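Local structure of Box C/D snoRNA protein 1 (Saccharomyces cerevisiae, 6THL) at residues W47-M52 with F84-E89; T165-M170 with D174-Y179. The protein is required for the accumulation of box C/D snoRNAs and is involved in snoRNA processing, snoRNA transport to the nucleolus and ribosome biogenesis. All coordinates share one frame; numbering follows the deposited sequence.

In the fold
This piece of the protein holds its BCD1 domain, and both contacts share one mixed sheet there. Contact 1 uses strand 40-49 and contact 2 uses strand 165-169, which lie side by side and parallel. Their centres are about 11 Å apart. Two probable backbone hydrogen bonds tie them: Cys-50 N to Val-168 O at 2.7 Å, and Val-168 N to Ile-48 O at 2.9 Å. Leu-49 also packs on Val-168. Contact 1 sets helix 81-90 against the sheet, while contact 2 lays the chain after strand 165-169 back over that strand. Beyond the strand ends they meet again, where Pro-51 and Met-52 pack against Asp-174. Contact 1 lies wholly earlier in the chain.

Contact 1. Residues W47-M52 with F84-E89; sequences WILCPM and FQKCCE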
loop_
_atom_site.group_PDB
_atom_site.type_symbol
_atom_site.label_atom_id
_atom_site.label_comp_id
_atom_site.label_asym_id
_atom_site.label_seq_id
_atom_site.Cartn_x
_atom_site.Cartn_y
_atom_site.Cartn_z
ATOM N N TRP B 47 -13.250 9.088 -6.278
ATOM C CA TRP B 47 -12.954 10.000 -7.358
ATOM C C TRP B 47 -11.724 9.485 -8.067
ATOM O O TRP B 47 -10.744 9.157 -7.433
ATOM C CB TRP B 47 -12.706 11.416 -6.827
ATOM C CG TRP B 47 -13.911 12.019 -6.250
ATOM C CD1 TRP B 47 -14.234 12.100 -4.942
ATOM C CD2 TRP B 47 -14.987 12.612 -6.972
ATOM N NE1 TRP B 47 -15.456 12.719 -4.797
ATOM C CE2 TRP B 47 -15.933 13.038 -6.035
ATOM C CE3 TRP B 47 -15.239 12.825 -8.333
ATOM C CZ2 TRP B 47 -17.105 13.674 -6.403
ATOM C CZ3 TRP B 47 -16.424 13.450 -8.703
ATOM C CH2 TRP B 47 -17.335 13.870 -7.744
ATOM N N ILE B 48 -11.794 9.385 -9.385
ATOM C CA ILE B 48 -10.620 9.106 -10.196
ATOM C C ILE B 48 -10.525 10.187 -11.263
ATOM O O ILE B 48 -11.357 10.252 -12.167
ATOM C CB ILE B 48 -10.712 7.732 -10.871
ATOM C CG1 ILE B 48 -10.627 6.614 -9.825
ATOM C CG2 ILE B 48 -9.596 7.577 -11.878
ATOM C CD1 ILE B 48 -11.146 5.287 -10.302
ATOM N N LEU B 49 -9.507 11.036 -11.132
ATOM C CA LEU B 49 -9.259 12.146 -12.045
ATOM C C LEU B 49 -8.305 11.702 -13.122
ATOM O O LEU B 49 -7.193 11.251 -12.814
ATOM C CB LEU B 49 -8.633 13.315 -11.276
ATOM C CG LEU B 49 -9.454 13.786 -10.069
ATOM C CD1 LEU B 49 -8.943 15.135 -9.609
ATOM C CD2 LEU B 49 -10.941 13.887 -10.341
ATOM N N CYS B 50 -8.747 11.814 -14.376
ATOM C CA CYS B 50 -7.902 11.511 -15.534
ATOM C C CYS B 50 -7.424 12.813 -16.167
ATOM O O CYS B 50 -8.219 13.599 -16.723
ATOM C CB CYS B 50 -8.633 10.658 -16.556
ATOM S SG CYS B 50 -9.732 9.406 -15.859
ATOM N N PRO B 51 -6.114 13.053 -16.081
ATOM C CA PRO B 51 -5.556 14.246 -16.614
ATOM C C PRO B 51 -5.362 14.062 -18.099
ATOM O O PRO B 51 -5.622 12.976 -18.627
ATOM C CB PRO B 51 -4.198 14.305 -15.929
ATOM C CG PRO B 51 -3.770 12.885 -15.900
ATOM C CD PRO B 51 -5.051 12.139 -15.607
ATOM N N MET B 52 -4.833 15.113 -18.725
ATOM C CA MET B 52 -4.688 15.217 -20.157
ATOM C C MET B 52 -3.326 14.692 -20.609
ATOM O O MET B 52 -2.277 15.330 -20.411
ATOM C CB MET B 52 -4.939 16.663 -20.558
ATOM C CG MET B 52 -6.323 17.108 -20.108
ATOM S SD MET B 52 -6.953 18.651 -20.794
ATOM C CE MET B 52 -5.698 19.803 -20.216
ATOM N N PHE B 84 -10.871 19.142 -5.892
ATOM C CA PHE B 84 -10.994 20.317 -6.724
ATOM C C PHE B 84 -9.587 20.785 -6.989
ATOM O O PHE B 84 -9.097 20.700 -8.100
ATOM C CB PHE B 84 -11.806 21.409 -6.027
ATOM C CG PHE B 84 -11.809 22.708 -6.762
ATOM C CD1 PHE B 84 -12.875 23.054 -7.574
ATOM C CD2 PHE B 84 -10.743 23.589 -6.647
ATOM C CE1 PHE B 84 -12.877 24.260 -8.269
ATOM C CE2 PHE B 84 -10.732 24.790 -7.341
ATOM C CZ PHE B 84 -11.802 25.123 -8.155
ATOM N N GLN B 85 -8.898 21.242 -5.959
ATOM C CA GLN B 85 -7.571 21.767 -6.192
ATOM C C GLN B 85 -6.977 20.985 -7.349
ATOM O O GLN B 85 -6.537 21.563 -8.352
ATOM C CB GLN B 85 -6.692 21.642 -4.940
ATOM C CG GLN B 85 -6.993 22.696 -3.880
ATOM C CD GLN B 85 -6.271 22.442 -2.561
ATOM O OE1 GLN B 85 -6.188 21.304 -2.082
ATOM N NE2 GLN B 85 -5.749 23.510 -1.959
ATOM N N LYS B 86 -7.004 19.665 -7.200
ATOM C CA LYS B 86 -6.326 18.767 -8.115
ATOM C C LYS B 86 -6.907 18.862 -9.558
ATOM O O LYS B 86 -6.148 18.880 -10.537
ATOM C CB LYS B 86 -6.323 17.338 -7.539
ATOM C CG LYS B 86 -5.247 16.447 -8.116
ATOM C CD LYS B 86 -3.886 16.744 -7.510
ATOM C CE LYS B 86 -2.801 16.375 -8.495
ATOM N NZ LYS B 86 -1.628 15.805 -7.801
ATOM N N CYS B 87 -8.233 18.960 -9.690
ATOM C CA CYS B 87 -8.861 19.295 -10.982
ATOM C C CYS B 87 -8.312 20.662 -11.457
ATOM O O CYS B 87 -7.833 20.800 -12.585
ATOM C CB CYS B 87 -10.410 19.335 -10.884
ATOM S SG CYS B 87 -11.366 17.798 -10.521
ATOM N N CYS B 88 -8.324 21.660 -10.571
ATOM C CA CYS B 88 -7.762 23.001 -10.879
ATOM C C CYS B 88 -6.270 22.984 -11.372
ATOM O O CYS B 88 -5.823 23.942 -11.996
ATOM C CB CYS B 88 -8.023 23.992 -9.706
ATOM S SG CYS B 88 -6.732 25.229 -9.332
ATOM N N GLU B 89 -5.530 21.899 -11.162
ATOM C CA GLU B 89 -4.154 21.800 -11.680
ATOM C C GLU B 89 -4.030 20.937 -12.935
ATOM O O GLU B 89 -3.152 21.176 -13.766
ATOM C CB GLU B 89 -3.148 21.324 -10.594
ATOM C CG GLU B 89 -3.715 20.436 -9.482
ATOM C CD GLU B 89 -2.747 20.146 -8.345
ATOM O OE1 GLU B 89 -1.807 19.351 -8.550
ATOM O OE2 GLU B 89 -2.961 20.689 -7.241
#
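Leu-49 is the one residue of 47-52 that touches 84-89, and it does so with the end of its side chain. The CB of Leu-49 points toward the helix, and with CG anti to the carbonyl carbon (chi1 -55°) both methyls come up to Cys-87. Leu-49 CD1 comes to 3.7 Å from Cys-87 SG. The other branch, Leu-49 CD2, lies 3.9 Å from the same Cys-87 SG, so the sulfur is met by both methyls of the leucine fork. Leu-49 CD1 also rests 3.9 Å from Cys-87 N, against the helix backbone. Lys-86 adds only the root of its chain, with Lys-86 CB 4.0 Å from Leu-49 CD1. Its CG is anti to the backbone N (chi1 -159°), and a bend at chi2 helps lead the amine away from the leucine. Lys-86 NZ ends 3.6 Å from Glu-89 OE1, a long salt bridge within the helix. Tyr-91, just past the helix, gives a further tie through a hydrogen bond between its hydroxyl and Cys-50 O. The direct contact between 47-52 and 84-89 is small and apolar. Its chemistry implies that helix and strand are held here by burial of a leucine fork against a cysteine sulfur, with the lysine charge turned aside.

Contact 2. Residues T165-M170 with D174-Y179; sequences TIFVAM and DLPEGY
Ala-169 and Asp-174 meet first, close to where the chain turns back after strand 165-169. Asp-174 CB lies 4.1 Å from Ala-169 CB, while its carboxylate is engaged by Gln-53 N through OD2. Leu-175 follows, with its side chain at about a right angle to that of Phe-167. Leu-175 CD2 touches Phe-167 CB at 3.7 Å and reaches the start of the ring. With CG anti to the carbonyl carbon (chi1 -68°), the Phe-167 ring is turned to the loop. Pro-176 comes next along the same ring, Pro-176 CG being 3.7 Å from Phe-167 CE2. Pro-176 then opens a type II turn that ends at Tyr-179. Gly-178 fits the turn, since a CB there would press on Glu-177 O. Tyr-179 brings its ring to the far end of Phe-167, with Tyr-179 CE2 3.5 Å from Phe-167 CZ. The two rings are oblique, their planes at 52°, and Phe-167 CE2 lies over one face of the tyrosine near its rim. With an alanine at Phe-167, a gap would probably open between the strand and Leu-175, Pro-176 and Tyr-179. Leu-141 also touches both rings. A loop folds back over one face of a mixed sheet on its way to strand 180-181.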
loop_
_atom_site.group_PDB
_atom_site.type_symbol
_atom_site.label_atom_id
_atom_site.label_comp_id
_atom_site.label_asym_id
_atom_site.label_seq_id
_atom_site.Cartn_x
_atom_site.Cartn_y
_atom_site.Cartn_z
ATOM N N THR B 165 -17.724 4.607 -8.021
ATOM C CA THR B 165 -16.450 5.116 -8.473
ATOM C C THR B 165 -16.817 6.115 -9.594
ATOM O O THR B 165 -17.793 5.885 -10.315
ATOM C CB THR B 165 -15.590 3.947 -8.984
ATOM O OG1 THR B 165 -15.466 2.955 -7.942
ATOM C CG2 THR B 165 -14.238 4.417 -9.449
ATOM N N ILE B 166 -16.094 7.229 -9.718
ATOM C CA ILE B 166 -16.512 8.297 -10.611
ATOM C C ILE B 166 -15.327 8.919 -11.293
ATOM O O ILE B 166 -14.542 9.617 -10.652
ATOM C CB ILE B 166 -17.244 9.453 -9.891
ATOM C CG1 ILE B 166 -18.389 8.969 -8.992
ATOM C CG2 ILE B 166 -17.766 10.453 -10.925
ATOM C CD1 ILE B 166 -19.596 8.462 -9.735
ATOM N N PHE B 167 -15.240 8.682 -12.604
ATOM C CA PHE B 167 -14.132 9.094 -13.451
ATOM C C PHE B 167 -14.403 10.488 -13.967
ATOM O O PHE B 167 -15.564 10.845 -14.251
ATOM C CB PHE B 167 -13.988 8.178 -14.678
ATOM C CG PHE B 167 -13.561 6.780 -14.362
ATOM C CD1 PHE B 167 -14.503 5.815 -14.053
ATOM C CD2 PHE B 167 -12.222 6.419 -14.428
ATOM C CE1 PHE B 167 -14.132 4.521 -13.771
ATOM C CE2 PHE B 167 -11.847 5.120 -14.126
ATOM C CZ PHE B 167 -12.814 4.164 -13.791
ATOM N N VAL B 168 -13.310 11.238 -14.123
ATOM C CA VAL B 168 -13.321 12.631 -14.495
ATOM C C VAL B 168 -12.250 12.795 -15.579
ATOM O O VAL B 168 -11.133 12.312 -15.439
ATOM C CB VAL B 168 -13.045 13.538 -13.262
ATOM C CG1 VAL B 168 -13.155 15.011 -13.620
ATOM C CG2 VAL B 168 -14.049 13.289 -12.167
ATOM N N ALA B 169 -12.597 13.442 -16.680
ATOM C CA ALA B 169 -11.638 13.680 -17.751
ATOM C C ALA B 169 -12.203 14.694 -18.741
ATOM O O ALA B 169 -13.434 14.831 -18.878
ATOM C CB ALA B 169 -11.331 12.386 -18.459
ATOM N N MET B 170 -11.312 15.419 -19.418
ATOM C CA MET B 170 -11.762 16.378 -20.439
ATOM C C MET B 170 -12.313 15.650 -21.663
ATOM O O MET B 170 -13.375 16.032 -22.190
ATOM C CB MET B 170 -10.667 17.396 -20.840
ATOM C CG MET B 170 -10.755 18.755 -20.119
ATOM S SD MET B 170 -12.429 19.430 -19.871
ATOM C CE MET B 170 -12.790 20.105 -21.489
ATOM N N ASP B 174 -8.349 10.298 -22.684
ATOM C CA ASP B 174 -7.779 10.324 -21.328
ATOM C C ASP B 174 -8.260 9.271 -20.302
ATOM O O ASP B 174 -7.521 8.934 -19.428
ATOM C CB ASP B 174 -7.985 11.727 -20.735
ATOM C CG ASP B 174 -7.135 12.790 -21.438
ATOM O OD1 ASP B 174 -7.480 14.010 -21.272
ATOM O OD2 ASP B 174 -6.135 12.384 -22.122
ATOM N N LEU B 175 -9.480 8.765 -20.380
ATOM C CA LEU B 175 -9.879 7.683 -19.480
ATOM C C LEU B 175 -8.843 6.552 -19.551
ATOM O O LEU B 175 -8.204 6.365 -20.568
ATOM C CB LEU B 175 -11.251 7.123 -19.873
ATOM C CG LEU B 175 -12.529 7.940 -19.645
ATOM C CD1 LEU B 175 -13.640 7.454 -20.572
ATOM C CD2 LEU B 175 -12.982 7.879 -18.196
ATOM N N PRO B 176 -8.674 5.786 -18.469
ATOM C CA PRO B 176 -7.701 4.676 -18.517
ATOM C C PRO B 176 -7.966 3.684 -19.664
ATOM O O PRO B 176 -9.096 3.609 -20.155
ATOM C CB PRO B 176 -7.875 3.994 -17.162
ATOM C CG PRO B 176 -9.119 4.568 -16.567
ATOM C CD PRO B 176 -9.293 5.931 -17.143
ATOM N N GLU B 177 -6.936 2.945 -20.088
ATOM C CA GLU B 177 -7.060 2.028 -21.243
ATOM C C GLU B 177 -7.668 0.754 -20.767
ATOM O O GLU B 177 -7.447 0.365 -19.636
ATOM C CB GLU B 177 -5.713 1.785 -21.983
ATOM C CG GLU B 177 -4.797 0.649 -21.510
ATOM C CD GLU B 177 -3.543 0.485 -22.389
ATOM O OE1 GLU B 177 -2.849 -0.535 -22.268
ATOM O OE2 GLU B 177 -3.227 1.365 -23.217
ATOM N N GLY B 178 -8.441 0.104 -21.624
ATOM C CA GLY B 178 -9.300 -1.009 -21.189
ATOM C C GLY B 178 -10.717 -0.527 -20.921
ATOM O O GLY B 178 -11.669 -1.253 -21.178
ATOM N N TYR B 179 -10.856 0.702 -20.410
ATOM C CA TYR B 179 -12.165 1.327 -20.174
ATOM C C TYR B 179 -12.791 1.794 -21.481
ATOM O O TYR B 179 -12.138 2.435 -22.297
ATOM C CB TYR B 179 -12.064 2.487 -19.150
ATOM C CG TYR B 179 -11.798 1.932 -17.781
ATOM C CD1 TYR B 179 -10.531 1.482 -17.462
ATOM C CD2 TYR B 179 -12.825 1.756 -16.841
ATOM C CE1 TYR B 179 -10.268 0.907 -16.248
ATOM C CE2 TYR B 179 -12.563 1.166 -15.620
ATOM C CZ TYR B 179 -11.267 0.748 -15.348
ATOM O OH TYR B 179 -10.877 0.172 -14.188
#